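Local structure of oxalate--CoA ligase (5IE2) at residues S3-S7 against V158-D162; N186-S190 against E316-L320; P357-G361 against G396-T400; V465-K471 against V483-I489. The protein belongs to the AMP-binding (ANL) enzyme superfamily, with a large N-terminal domain and a smaller C-terminal one, and is modelled here with bound adenosine-5'-triphosphate. All blocks are in the same frame, centred on the assembly; numbering follows the deposited sequence.

Interaction 1: residues S3-S7 against V158-D162; sequences SDTLS and VNHPD
Thr5, whose CA lies 5.2 Å from the CA of Pro161 across the contact, donates its backbone N-H to Ser3 OG at 3.2 Å; the N-H...O angle of 171° makes this a straight bond and closes an ST turn. The same residue is the N-cap of helix 6-16: its OG1 is hydrogen-bonded to the backbone N of Gly8. The capping bond to Gly8 N would hold this rotamer. With chi1 at 72°, OG1 sits between the backbone N and the carbonyl carbon, and the methyl CG2 is left to face the loop 158-162. Thr5 CG2 lies 3.5 Å from Asn159 O and 3.6 Å from Pro161 N, so one methyl group covers the backbone of the loop where it passes from Asn159 to Pro161. Pro161 CG is approached by Asp4 OD2 and by the Thr5 methyl, which also lies near CD.

Further along, Asn159 reaches the first turn of the helix, but its amide is committed to other partners, ND2 being hydrogen-bonded to Arg78 O. Ser7 OG is likewise taken by Gln184 NE2. No hydrogen bond joins the two segments directly; helix 184-198, on which both Thr5 and Pro161 pack, is a shared neighbour. The closest approach pairs a carbon with an oxygen: Ser7 CB rests 3.3 Å from Asn159 OD1.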
loop_
_atom_site.group_PDB
_atom_site.type_symbol
_atom_site.label_atom_id
_atom_site.label_comp_id
_atom_site.label_asym_id
_atom_site.label_seq_id
_atom_site.Cartn_x
_atom_site.Cartn_y
_atom_site.Cartn_z
ATOM N N SER A 3 -10.957 15.613 -12.018
ATOM C CA SER A 3 -9.887 16.404 -12.637
ATOM C C SER A 3 -8.789 15.398 -13.015
ATOM O O SER A 3 -8.721 14.269 -12.434
ATOM C CB SER A 3 -9.345 17.469 -11.659
ATOM O OG SER A 3 -8.149 18.126 -12.121
ATOM N N ASP A 4 -7.892 15.813 -13.892
ATOM C CA ASP A 4 -6.783 14.918 -14.288
ATOM C C ASP A 4 -5.483 15.296 -13.556
ATOM O O ASP A 4 -4.359 14.888 -13.933
ATOM C CB ASP A 4 -6.626 14.940 -15.811
ATOM C CG ASP A 4 -6.469 16.358 -16.385
ATOM O OD1 ASP A 4 -6.736 17.380 -15.699
ATOM O OD2 ASP A 4 -6.124 16.432 -17.603
ATOM N N THR A 5 -5.607 16.162 -12.520
ATOM C CA THR A 5 -4.480 16.331 -11.572
ATOM C C THR A 5 -5.007 16.131 -10.146
ATOM O O THR A 5 -6.155 16.464 -9.843
ATOM C CB THR A 5 -3.778 17.710 -11.682
ATOM O OG1 THR A 5 -4.616 18.727 -11.162
ATOM C CG2 THR A 5 -3.398 18.091 -13.140
ATOM N N LEU A 6 -4.153 15.627 -9.273
ATOM C CA LEU A 6 -4.610 15.455 -7.901
ATOM C C LEU A 6 -4.835 16.813 -7.255
ATOM O O LEU A 6 -5.831 17.016 -6.550
ATOM C CB LEU A 6 -3.565 14.662 -7.103
ATOM C CG LEU A 6 -3.929 14.537 -5.627
ATOM C CD1 LEU A 6 -5.229 13.772 -5.470
ATOM C CD2 LEU A 6 -2.745 13.897 -4.937
ATOM N N SER A 7 -3.920 17.752 -7.494
ATOM C CA SER A 7 -4.116 19.077 -6.884
ATOM C C SER A 7 -5.435 19.713 -7.348
ATOM O O SER A 7 -6.189 20.311 -6.545
ATOM C CB SER A 7 -2.929 19.978 -7.207
ATOM O OG SER A 7 -1.750 19.435 -6.596
ATOM N N VAL A 158 0.329 26.593 -11.812
ATOM C CA VAL A 158 -0.566 25.689 -12.524
ATOM C C VAL A 158 -0.014 24.258 -12.428
ATOM O O VAL A 158 1.164 24.028 -12.750
ATOM C CB VAL A 158 -0.687 26.090 -14.015
ATOM C CG1 VAL A 158 -1.522 25.091 -14.775
ATOM C CG2 VAL A 158 -1.324 27.477 -14.114
ATOM N N ASN A 159 -0.822 23.322 -11.960
ATOM C CA ASN A 159 -0.349 21.938 -11.919
ATOM C C ASN A 159 -0.673 21.214 -13.219
ATOM O O ASN A 159 -1.827 21.142 -13.608
ATOM C CB ASN A 159 -0.957 21.205 -10.717
ATOM C CG ASN A 159 -0.660 21.939 -9.404
ATOM O OD1 ASN A 159 -1.558 22.554 -8.795
ATOM N ND2 ASN A 159 0.602 21.856 -8.954
ATOM N N HIS A 160 0.349 20.652 -13.846
ATOM C CA HIS A 160 0.223 19.942 -15.110
ATOM C C HIS A 160 0.058 18.456 -14.854
ATOM O O HIS A 160 0.745 17.912 -14.030
ATOM C CB HIS A 160 1.461 20.134 -15.973
ATOM C CG HIS A 160 1.763 21.563 -16.267
ATOM N ND1 HIS A 160 2.392 21.946 -17.419
ATOM C CD2 HIS A 160 1.559 22.695 -15.552
ATOM C CE1 HIS A 160 2.561 23.259 -17.414
ATOM N NE2 HIS A 160 2.087 23.732 -16.284
ATOM N N PRO A 161 -0.815 17.783 -15.614
ATOM C CA PRO A 161 -0.984 16.333 -15.442
ATOM C C PRO A 161 0.364 15.615 -15.615
ATOM O O PRO A 161 0.589 14.643 -14.925
ATOM C CB PRO A 161 -1.951 15.943 -16.569
ATOM C CG PRO A 161 -2.746 17.170 -16.803
ATOM C CD PRO A 161 -1.761 18.344 -16.589
ATOM N N ASP A 162 1.273 16.115 -16.453
ATOM C CA ASP A 162 2.506 15.345 -16.617
ATOM C C ASP A 162 3.600 15.766 -15.653
ATOM O O ASP A 162 4.711 15.257 -15.742
ATOM C CB ASP A 162 3.008 15.421 -18.060
ATOM C CG ASP A 162 3.656 16.751 -18.407
ATOM O OD1 ASP A 162 4.696 16.761 -19.141
ATOM O OD2 ASP A 162 3.121 17.801 -17.990
#

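Interaction 2: residues N186-S190 against E316-L320; sequences NLASS and EATHL. With ACY (acetic acid), chain E.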
loop_
_atom_site.group_PDB
_atom_site.type_symbol
_atom_site.label_atom_id
_atom_site.label_comp_id
_atom_site.label_asym_id
_atom_site.label_seq_id
_atom_site.Cartn_x
_atom_site.Cartn_y
_atom_site.Cartn_z
ATOM N N ASN A 186 -0.999 10.248 -12.898
ATOM C CA ASN A 186 -1.035 8.934 -12.270
ATOM C C ASN A 186 -1.911 8.978 -10.982
ATOM O O ASN A 186 -2.819 8.124 -10.759
ATOM C CB ASN A 186 0.384 8.471 -11.892
ATOM C CG ASN A 186 1.261 8.035 -13.078
ATOM O OD1 ASN A 186 2.484 8.149 -12.989
ATOM N ND2 ASN A 186 0.669 7.542 -14.184
ATOM N N LEU A 187 -1.629 9.959 -10.125
ATOM C CA LEU A 187 -2.319 10.056 -8.823
ATOM C C LEU A 187 -3.820 10.313 -9.000
ATOM O O LEU A 187 -4.651 9.676 -8.354
ATOM C CB LEU A 187 -1.708 11.177 -7.965
ATOM C CG LEU A 187 -0.229 10.950 -7.542
ATOM C CD1 LEU A 187 0.222 12.161 -6.710
ATOM C CD2 LEU A 187 -0.066 9.759 -6.668
ATOM N N ALA A 188 -4.158 11.292 -9.845
ATOM C CA ALA A 188 -5.567 11.600 -10.111
ATOM C C ALA A 188 -6.331 10.397 -10.658
ATOM O O ALA A 188 -7.433 10.092 -10.233
ATOM C CB ALA A 188 -5.670 12.767 -11.101
ATOM N N SER A 189 -5.721 9.666 -11.592
ATOM C CA SER A 189 -6.327 8.465 -12.128
ATOM C C SER A 189 -6.591 7.436 -11.045
ATOM O O SER A 189 -7.682 6.869 -10.995
ATOM C CB SER A 189 -5.409 7.847 -13.228
ATOM O OG SER A 189 -5.254 8.812 -14.267
ATOM N N SER A 190 -5.581 7.148 -10.195
ATOM C CA SER A 190 -5.850 6.116 -9.188
ATOM C C SER A 190 -6.879 6.542 -8.145
ATOM O O SER A 190 -7.706 5.723 -7.717
ATOM C CB SER A 190 -4.574 5.717 -8.455
ATOM O OG SER A 190 -3.847 4.882 -9.341
ATOM N N GLU A 316 3.960 0.404 -9.275
ATOM C CA GLU A 316 4.022 0.860 -10.684
ATOM C C GLU A 316 2.673 1.233 -11.314
ATOM O O GLU A 316 2.620 1.910 -12.357
ATOM C CB GLU A 316 4.658 -0.226 -11.566
ATOM C CG GLU A 316 6.129 -0.463 -11.347
ATOM C CD GLU A 316 6.374 -1.604 -10.322
ATOM O OE1 GLU A 316 5.564 -1.754 -9.384
ATOM O OE2 GLU A 316 7.379 -2.341 -10.496
ATOM N N ALA A 317 1.597 0.768 -10.694
ATOM C CA ALA A 317 0.218 1.072 -11.130
ATOM C C ALA A 317 -0.367 2.215 -10.285
ATOM O O ALA A 317 -1.570 2.411 -10.292
ATOM C CB ALA A 317 -0.668 -0.232 -10.968
ATOM N N THR A 318 0.474 2.918 -9.514
ATOM C CA THR A 318 -0.031 3.914 -8.527
ATOM C C THR A 318 -1.119 3.200 -7.655
ATOM O O THR A 318 -2.223 3.703 -7.452
ATOM C CB THR A 318 -0.571 5.217 -9.226
ATOM O OG1 THR A 318 0.428 5.617 -10.163
ATOM C CG2 THR A 318 -0.733 6.389 -8.216
ATOM N N HIS A 319 -0.752 2.033 -7.160
ATOM C CA HIS A 319 -1.623 1.187 -6.322
ATOM C C HIS A 319 -2.656 0.409 -7.192
ATOM O O HIS A 319 -2.278 -0.522 -7.908
ATOM C CB HIS A 319 -2.301 2.033 -5.187
ATOM C CG HIS A 319 -2.954 1.188 -4.120
ATOM N ND1 HIS A 319 -2.304 0.152 -3.476
ATOM C CD2 HIS A 319 -4.226 1.208 -3.619
ATOM C CE1 HIS A 319 -3.148 -0.430 -2.627
ATOM N NE2 HIS A 319 -4.318 0.188 -2.695
ATOM N N LEU A 320 -3.939 0.758 -7.125
ATOM C CA LEU A 320 -5.011 -0.148 -7.555
ATOM C C LEU A 320 -4.931 -0.608 -9.047
ATOM O O LEU A 320 -4.836 0.236 -9.977
ATOM C CB LEU A 320 -6.362 0.557 -7.329
ATOM C CG LEU A 320 -7.594 -0.251 -7.787
ATOM C CD1 LEU A 320 -7.756 -1.455 -6.918
ATOM C CD2 LEU A 320 -8.825 0.686 -7.695
HETATM C C ACY E . 0.068 -2.174 -3.103
HETATM O O ACY E . -0.859 -2.444 -2.255
HETATM O OXT ACY E . 0.008 -1.234 -3.951
HETATM C CH3 ACY E . 1.286 -3.059 -3.134
HETATM O O HOH W 1 -5.599 2.853 -10.047
#
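Next to Thr318, which packs on Ser190, the imidazole of His319 has the acetic acid molecule at its edge, in the ring plane, and is stacked with the ring of His216. Its ND1 donates to ACY OXT at 2.7 Å with an N-H...O angle of 156°, and NE2 is hydrogen-bonded to Arg286 NH1, so both ring nitrogens are engaged. The acetic acid, probably from the crystallisation liquor, is also bonded to Ser289 OG.

The contact itself joins helix 184-198 to the turn between strands 308-314 and 319-323 of the AMP-binding domain, where the side chain of Ala317 is about 8 Å from ATP. The Thr318 side chain crosses those of Asn186 and Leu187 at about a right angle: OG1 meets Asn186 CB at 3.3 Å while bonding to Asn369 O, and the methyl CG2, anti to the backbone N, meets Leu187 CD2 at 3.8 Å. Asn186 ND2 is held in turn by Pro368 O.

Ser190 OG donates to Thr318 O at 2.8 Å, arriving 35° out of the carbonyl plane. It also accepts from water 1, 2.8 Å away, which donates onward to Leu320 O at 2.7 Å. This buried hydroxyl thus works as donor and acceptor at once, linking the helix to two carbonyls of the turn and strand.

Interaction 3: residues P357-G361 against G396-T400; sequences PNNKG and GYFDT
Tyr397 stands between two side chains of the loop 357-361. Its chi1 of 61° lodges CG between its own backbone N and carbonyl carbon, which places the ring between Asn358 and Lys360, with CD1 and CE1 toward the first and CD2 toward the second. The backbone itself sets Tyr397 CB 3.6 Å from Asn359 O. Lys360 runs alongside in the same direction, its CG at 4.0 Å from Tyr397 CD2, its aliphatic chain extended until a bend at the last torsion. On the other side of the ring, Asn358 OD1 approaches Tyr397 CE1 to 3.6 Å, the amide and ring planes inclined by 50°. Asn358 gets there with CG beside its backbone N (chi1 -65°). The other branch of the amide, Asn358 ND2, lies 3.9 Å from Thr400 CG2, and water 2 makes weak bonds to ND2 and Thr400 N.

The backbones secure this placement. Gly361 and Gly396 form an antiparallel hydrogen-bonded pair, and beyond it Asn358 N donates to Phe398 O at 2.7 Å. Between these two anchorages there is no direct backbone hydrogen bond; water 3 bridges instead, donating to Asn359 O (2.8 Å) and accepting from Phe398 N (3.0 Å).

Strand 394-398 is paired with strand 361-366 on one edge and with strand 404-409 on the other, whose His405 stacks with Tyr397; Phe398 packs on Met345 and Ile347 of strand 344-348.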
loop_
_atom_site.group_PDB
_atom_site.type_symbol
_atom_site.label_atom_id
_atom_site.label_comp_id
_atom_site.label_asym_id
_atom_site.label_seq_id
_atom_site.Cartn_x
_atom_site.Cartn_y
_atom_site.Cartn_z
ATOM N N PRO A 357 -10.028 -17.255 -21.048
ATOM C CA PRO A 357 -10.347 -17.531 -19.641
ATOM C C PRO A 357 -9.849 -18.894 -19.110
ATOM O O PRO A 357 -9.859 -19.913 -19.827
ATOM C CB PRO A 357 -11.882 -17.493 -19.624
ATOM C CG PRO A 357 -12.224 -16.465 -20.649
ATOM C CD PRO A 357 -11.175 -16.655 -21.756
ATOM N N ASN A 358 -9.441 -18.890 -17.844
ATOM C CA ASN A 358 -8.925 -20.073 -17.133
ATOM C C ASN A 358 -7.643 -20.640 -17.720
ATOM O O ASN A 358 -7.286 -21.795 -17.489
ATOM C CB ASN A 358 -9.997 -21.155 -17.046
ATOM C CG ASN A 358 -11.154 -20.696 -16.190
ATOM O OD1 ASN A 358 -10.944 -20.237 -15.054
ATOM N ND2 ASN A 358 -12.365 -20.753 -16.731
ATOM N N ASN A 359 -6.936 -19.804 -18.447
ATOM C CA ASN A 359 -5.580 -20.127 -18.861
ATOM C C ASN A 359 -4.611 -19.140 -18.238
ATOM O O ASN A 359 -4.780 -17.932 -18.394
ATOM C CB ASN A 359 -5.465 -20.088 -20.386
ATOM C CG ASN A 359 -6.174 -21.260 -21.038
ATOM O OD1 ASN A 359 -7.376 -21.204 -21.331
ATOM N ND2 ASN A 359 -5.443 -22.321 -21.253
ATOM N N LYS A 360 -3.588 -19.656 -17.570
ATOM C CA LYS A 360 -2.659 -18.817 -16.822
ATOM C C LYS A 360 -1.707 -18.103 -17.753
ATOM O O LYS A 360 -1.438 -18.579 -18.868
ATOM C CB LYS A 360 -1.880 -19.670 -15.832
ATOM C CG LYS A 360 -2.791 -20.377 -14.823
ATOM C CD LYS A 360 -2.013 -21.367 -13.949
ATOM C CE LYS A 360 -2.930 -22.160 -12.996
ATOM N NZ LYS A 360 -3.975 -22.993 -13.696
ATOM N N GLY A 361 -1.185 -16.984 -17.281
ATOM C CA GLY A 361 -0.174 -16.212 -17.986
ATOM C C GLY A 361 0.197 -14.993 -17.153
ATOM O O GLY A 361 -0.253 -14.826 -16.000
ATOM N N GLY A 396 -1.392 -15.062 -13.269
ATOM C CA GLY A 396 -2.795 -15.180 -12.905
ATOM C C GLY A 396 -3.667 -15.683 -14.047
ATOM O O GLY A 396 -3.195 -16.030 -15.148
ATOM N N TYR A 397 -4.968 -15.782 -13.781
ATOM C CA TYR A 397 -5.909 -16.079 -14.869
ATOM C C TYR A 397 -7.239 -15.403 -14.547
ATOM O O TYR A 397 -7.517 -15.104 -13.391
ATOM C CB TYR A 397 -6.092 -17.603 -15.066
ATOM C CG TYR A 397 -6.660 -18.291 -13.837
ATOM C CD1 TYR A 397 -8.039 -18.444 -13.679
ATOM C CD2 TYR A 397 -5.819 -18.757 -12.830
ATOM C CE1 TYR A 397 -8.572 -19.065 -12.554
ATOM C CE2 TYR A 397 -6.338 -19.363 -11.690
ATOM C CZ TYR A 397 -7.720 -19.522 -11.558
ATOM O OH TYR A 397 -8.242 -20.143 -10.437
ATOM N N PHE A 398 -8.020 -15.143 -15.588
ATOM C CA PHE A 398 -9.390 -14.667 -15.468
ATOM C C PHE A 398 -10.326 -15.854 -15.517
ATOM O O PHE A 398 -10.177 -16.727 -16.384
ATOM C CB PHE A 398 -9.757 -13.724 -16.615
ATOM C CG PHE A 398 -9.177 -12.334 -16.429
ATOM C CD1 PHE A 398 -9.607 -11.530 -15.379
ATOM C CD2 PHE A 398 -8.227 -11.842 -17.310
ATOM C CE1 PHE A 398 -9.097 -10.258 -15.195
ATOM C CE2 PHE A 398 -7.687 -10.556 -17.110
ATOM C CZ PHE A 398 -8.126 -9.779 -16.041
ATOM N N ASP A 399 -11.324 -15.845 -14.627
ATOM C CA ASP A 399 -12.380 -16.825 -14.736
ATOM C C ASP A 399 -13.397 -16.288 -15.763
ATOM O O ASP A 399 -13.195 -15.198 -16.336
ATOM C CB ASP A 399 -13.008 -17.151 -13.356
ATOM C CG ASP A 399 -13.682 -15.978 -12.688
ATOM O OD1 ASP A 399 -14.180 -15.063 -13.382
ATOM O OD2 ASP A 399 -13.770 -15.997 -11.428
ATOM N N THR A 400 -14.488 -17.011 -16.001
ATOM C CA THR A 400 -15.425 -16.606 -17.074
ATOM C C THR A 400 -16.293 -15.397 -16.679
ATOM O O THR A 400 -16.934 -14.822 -17.543
ATOM C CB THR A 400 -16.323 -17.790 -17.497
ATOM O OG1 THR A 400 -16.897 -18.338 -16.325
ATOM C CG2 THR A 400 -15.486 -18.874 -18.151
HETATM O O HOH W 2 -14.921 -20.056 -14.742
HETATM O O HOH W 3 -6.947 -16.194 -18.162
#

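Interaction 4: residues V465-K471 against V483-I489; sequences VTEEDIK and VPKRVFI
Lys471, Val487 and Glu467 bury the most surface here, and the valine packs against the methylenes of both charged residues. Val487 CG2 meets Lys471 CG at 3.7 Å and, also at 3.7 Å, Ile470 CG2, while Val487 CB meets Glu467 CG at 3.6 Å; both charged chains slide past the valine in the reverse direction.

Their polar ends then fasten the strand's approach. Glu467, extended beyond CG, brings OE1 to Val487 N: the bond is 2.8 Å long with an N-H...O angle of 171°, and it uses the anti lone pair, the one away from the second carboxylate oxygen. Lys471 is bent instead, chi3 79°, which turns its ammonium onto Lys485 O; Lys471 NZ lies 2.9 Å from that oxygen, above the carbonyl plane. The ammonium of Lys485 is close as well, NZ to NZ 3.8 Å, so this bond probably has to offset some like-charge repulsion.

At the N-terminal end of the helix, Thr466 and Asp469 form a capping box, Asp469 N donating to Thr466 OG1 at 3.0 Å. Val465 and Ile489 close the apolar end. The axes of the short segments 467-471 and 487-489 approach to 8.6 Å at 130° between their N-to-C directions, nearer antiparallel than parallel, as for the return helix of a beta-alpha-beta crossover, here linking the parallel neighbours 450-459 and 487-489 of the C-terminal domain.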
loop_
_atom_site.group_PDB
_atom_site.type_symbol
_atom_site.label_atom_id
_atom_site.label_comp_id
_atom_site.label_asym_id
_atom_site.label_seq_id
_atom_site.Cartn_x
_atom_site.Cartn_y
_atom_site.Cartn_z
ATOM N N VAL A 465 2.587 -27.588 18.055
ATOM C CA VAL A 465 2.424 -28.013 16.668
ATOM C C VAL A 465 3.658 -28.756 16.233
ATOM O O VAL A 465 4.763 -28.292 16.493
ATOM C CB VAL A 465 2.215 -26.797 15.735
ATOM C CG1 VAL A 465 2.360 -27.201 14.297
ATOM C CG2 VAL A 465 0.877 -26.140 15.992
ATOM N N THR A 466 3.492 -29.915 15.593
ATOM C CA THR A 466 4.643 -30.621 15.055
ATOM C C THR A 466 4.659 -30.532 13.531
ATOM O O THR A 466 3.626 -30.283 12.903
ATOM C CB THR A 466 4.650 -32.090 15.452
ATOM O OG1 THR A 466 3.526 -32.745 14.859
ATOM C CG2 THR A 466 4.580 -32.245 16.987
ATOM N N GLU A 467 5.843 -30.715 12.963
ATOM C CA GLU A 467 6.013 -30.827 11.531
ATOM C C GLU A 467 5.085 -31.890 10.967
ATOM O O GLU A 467 4.477 -31.711 9.904
ATOM C CB GLU A 467 7.458 -31.162 11.202
ATOM C CG GLU A 467 7.715 -31.410 9.745
ATOM C CD GLU A 467 9.176 -31.601 9.442
ATOM O OE1 GLU A 467 9.749 -30.799 8.679
ATOM O OE2 GLU A 467 9.763 -32.565 9.975
ATOM N N GLU A 468 4.973 -33.009 11.678
ATOM C CA GLU A 468 4.185 -34.118 11.187
ATOM C C GLU A 468 2.693 -33.834 11.201
ATOM O O GLU A 468 2.014 -34.230 10.265
ATOM C CB GLU A 468 4.484 -35.384 11.992
ATOM C CG GLU A 468 5.852 -35.943 11.638
ATOM C CD GLU A 468 6.006 -36.207 10.138
ATOM O OE1 GLU A 468 5.077 -36.803 9.517
ATOM O OE2 GLU A 468 7.052 -35.775 9.573
ATOM N N ASP A 469 2.207 -33.108 12.209
ATOM C CA ASP A 469 0.825 -32.662 12.248
ATOM C C ASP A 469 0.531 -31.783 11.023
ATOM O O ASP A 469 -0.464 -31.994 10.334
ATOM C CB ASP A 469 0.509 -31.836 13.500
ATOM C CG ASP A 469 0.516 -32.659 14.777
ATOM O OD1 ASP A 469 0.065 -33.831 14.760
ATOM O OD2 ASP A 469 0.942 -32.099 15.820
ATOM N N ILE A 470 1.411 -30.821 10.776
ATOM C CA ILE A 470 1.209 -29.859 9.665
ATOM C C ILE A 470 1.207 -30.580 8.340
ATOM O O ILE A 470 0.350 -30.357 7.484
ATOM C CB ILE A 470 2.297 -28.781 9.632
ATOM C CG1 ILE A 470 2.227 -27.909 10.888
ATOM C CG2 ILE A 470 2.121 -27.878 8.381
ATOM C CD1 ILE A 470 0.886 -27.185 11.068
ATOM N N LYS A 471 2.178 -31.459 8.169
ATOM C CA LYS A 471 2.263 -32.199 6.943
ATOM C C LYS A 471 1.028 -33.077 6.747
ATOM O O LYS A 471 0.490 -33.113 5.654
ATOM C CB LYS A 471 3.551 -33.031 6.903
ATOM C CG LYS A 471 4.795 -32.164 6.648
ATOM C CD LYS A 471 6.074 -33.014 6.563
ATOM C CE LYS A 471 6.216 -33.680 5.215
ATOM N NZ LYS A 471 7.541 -34.378 5.042
ATOM N N VAL A 483 2.601 -30.673 -1.094
ATOM C CA VAL A 483 2.766 -30.693 0.365
ATOM C C VAL A 483 4.196 -30.299 0.786
ATOM O O VAL A 483 5.130 -30.922 0.309
ATOM C CB VAL A 483 2.453 -32.100 0.902
ATOM C CG1 VAL A 483 2.551 -32.134 2.453
ATOM C CG2 VAL A 483 1.071 -32.491 0.469
ATOM N N PRO A 484 4.352 -29.301 1.679
ATOM C CA PRO A 484 5.699 -28.907 2.135
ATOM C C PRO A 484 6.477 -30.137 2.674
ATOM O O PRO A 484 5.968 -30.924 3.478
ATOM C CB PRO A 484 5.431 -27.885 3.245
ATOM C CG PRO A 484 4.046 -27.296 2.904
ATOM C CD PRO A 484 3.286 -28.463 2.268
ATOM N N LYS A 485 7.686 -30.316 2.182
ATOM C CA LYS A 485 8.488 -31.469 2.587
ATOM C C LYS A 485 9.105 -31.221 3.975
ATOM O O LYS A 485 9.379 -32.172 4.730
ATOM C CB LYS A 485 9.589 -31.748 1.552
ATOM C CG LYS A 485 10.216 -33.154 1.653
ATOM C CD LYS A 485 9.154 -34.212 1.364
ATOM C CE LYS A 485 9.562 -35.617 1.787
ATOM N NZ LYS A 485 8.346 -36.462 2.024
ATOM N N ARG A 486 9.297 -29.945 4.305
ATOM C CA ARG A 486 9.766 -29.555 5.620
ATOM C C ARG A 486 8.911 -28.419 6.169
ATOM O O ARG A 486 8.485 -27.521 5.403
ATOM C CB ARG A 486 11.237 -29.148 5.541
ATOM C CG ARG A 486 12.172 -30.362 5.389
ATOM C CD ARG A 486 13.623 -29.932 5.275
ATOM N NE ARG A 486 14.281 -29.952 6.585
ATOM C CZ ARG A 486 15.425 -29.329 6.864
ATOM N NH1 ARG A 486 16.044 -28.605 5.927
ATOM N NH2 ARG A 486 15.937 -29.412 8.091
ATOM N N VAL A 487 8.636 -28.492 7.476
ATOM C CA VAL A 487 7.877 -27.474 8.220
ATOM C C VAL A 487 8.747 -26.907 9.343
ATOM O O VAL A 487 9.103 -27.643 10.268
ATOM C CB VAL A 487 6.585 -28.069 8.848
ATOM C CG1 VAL A 487 5.827 -27.026 9.735
ATOM C CG2 VAL A 487 5.689 -28.706 7.781
ATOM N N PHE A 488 9.101 -25.628 9.260
ATOM C CA PHE A 488 9.887 -24.972 10.298
ATOM C C PHE A 488 8.977 -24.283 11.289
ATOM O O PHE A 488 8.051 -23.559 10.921
ATOM C CB PHE A 488 10.862 -23.989 9.676
ATOM C CG PHE A 488 11.856 -24.646 8.771
ATOM C CD1 PHE A 488 13.006 -25.228 9.289
ATOM C CD2 PHE A 488 11.631 -24.719 7.396
ATOM C CE1 PHE A 488 13.927 -25.861 8.456
ATOM C CE2 PHE A 488 12.553 -25.357 6.549
ATOM C CZ PHE A 488 13.698 -25.924 7.082
ATOM N N ILE A 489 9.203 -24.539 12.563
ATOM C CA ILE A 489 8.299 -23.994 13.546
ATOM C C ILE A 489 8.996 -22.887 14.263
ATOM O O ILE A 489 10.165 -23.020 14.673
ATOM C CB ILE A 489 7.808 -25.053 14.463
ATOM C CG1 ILE A 489 6.998 -26.013 13.597
ATOM C CG2 ILE A 489 6.989 -24.426 15.581
ATOM C CD1 ILE A 489 6.588 -27.196 14.256
HETATM O O HOH W 4 12.846 -29.904 9.540
#

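Overall arrangement
Followed from the N terminus, the four contacts come in series, each closing before the next opens, so none nests in or crosses another. Interaction 1 closes a loop of 150 residues and sets the start of helix 6-16 on the loop ahead of strand 164-169. Interaction 2 spans 125 residues, tying helix 184-198 to the turn before strand 319-323. These two touch: Ala188 CB packs 3.5 Å from Asp4 C. Interaction 3 spans 34 residues within the antiparallel sheet, its centre about 24 Å from that of interaction 2. Interaction 4 closes the shortest loop, 11 residues, within the C-terminal domain, on the opposite side of the chain's centre from interaction 1.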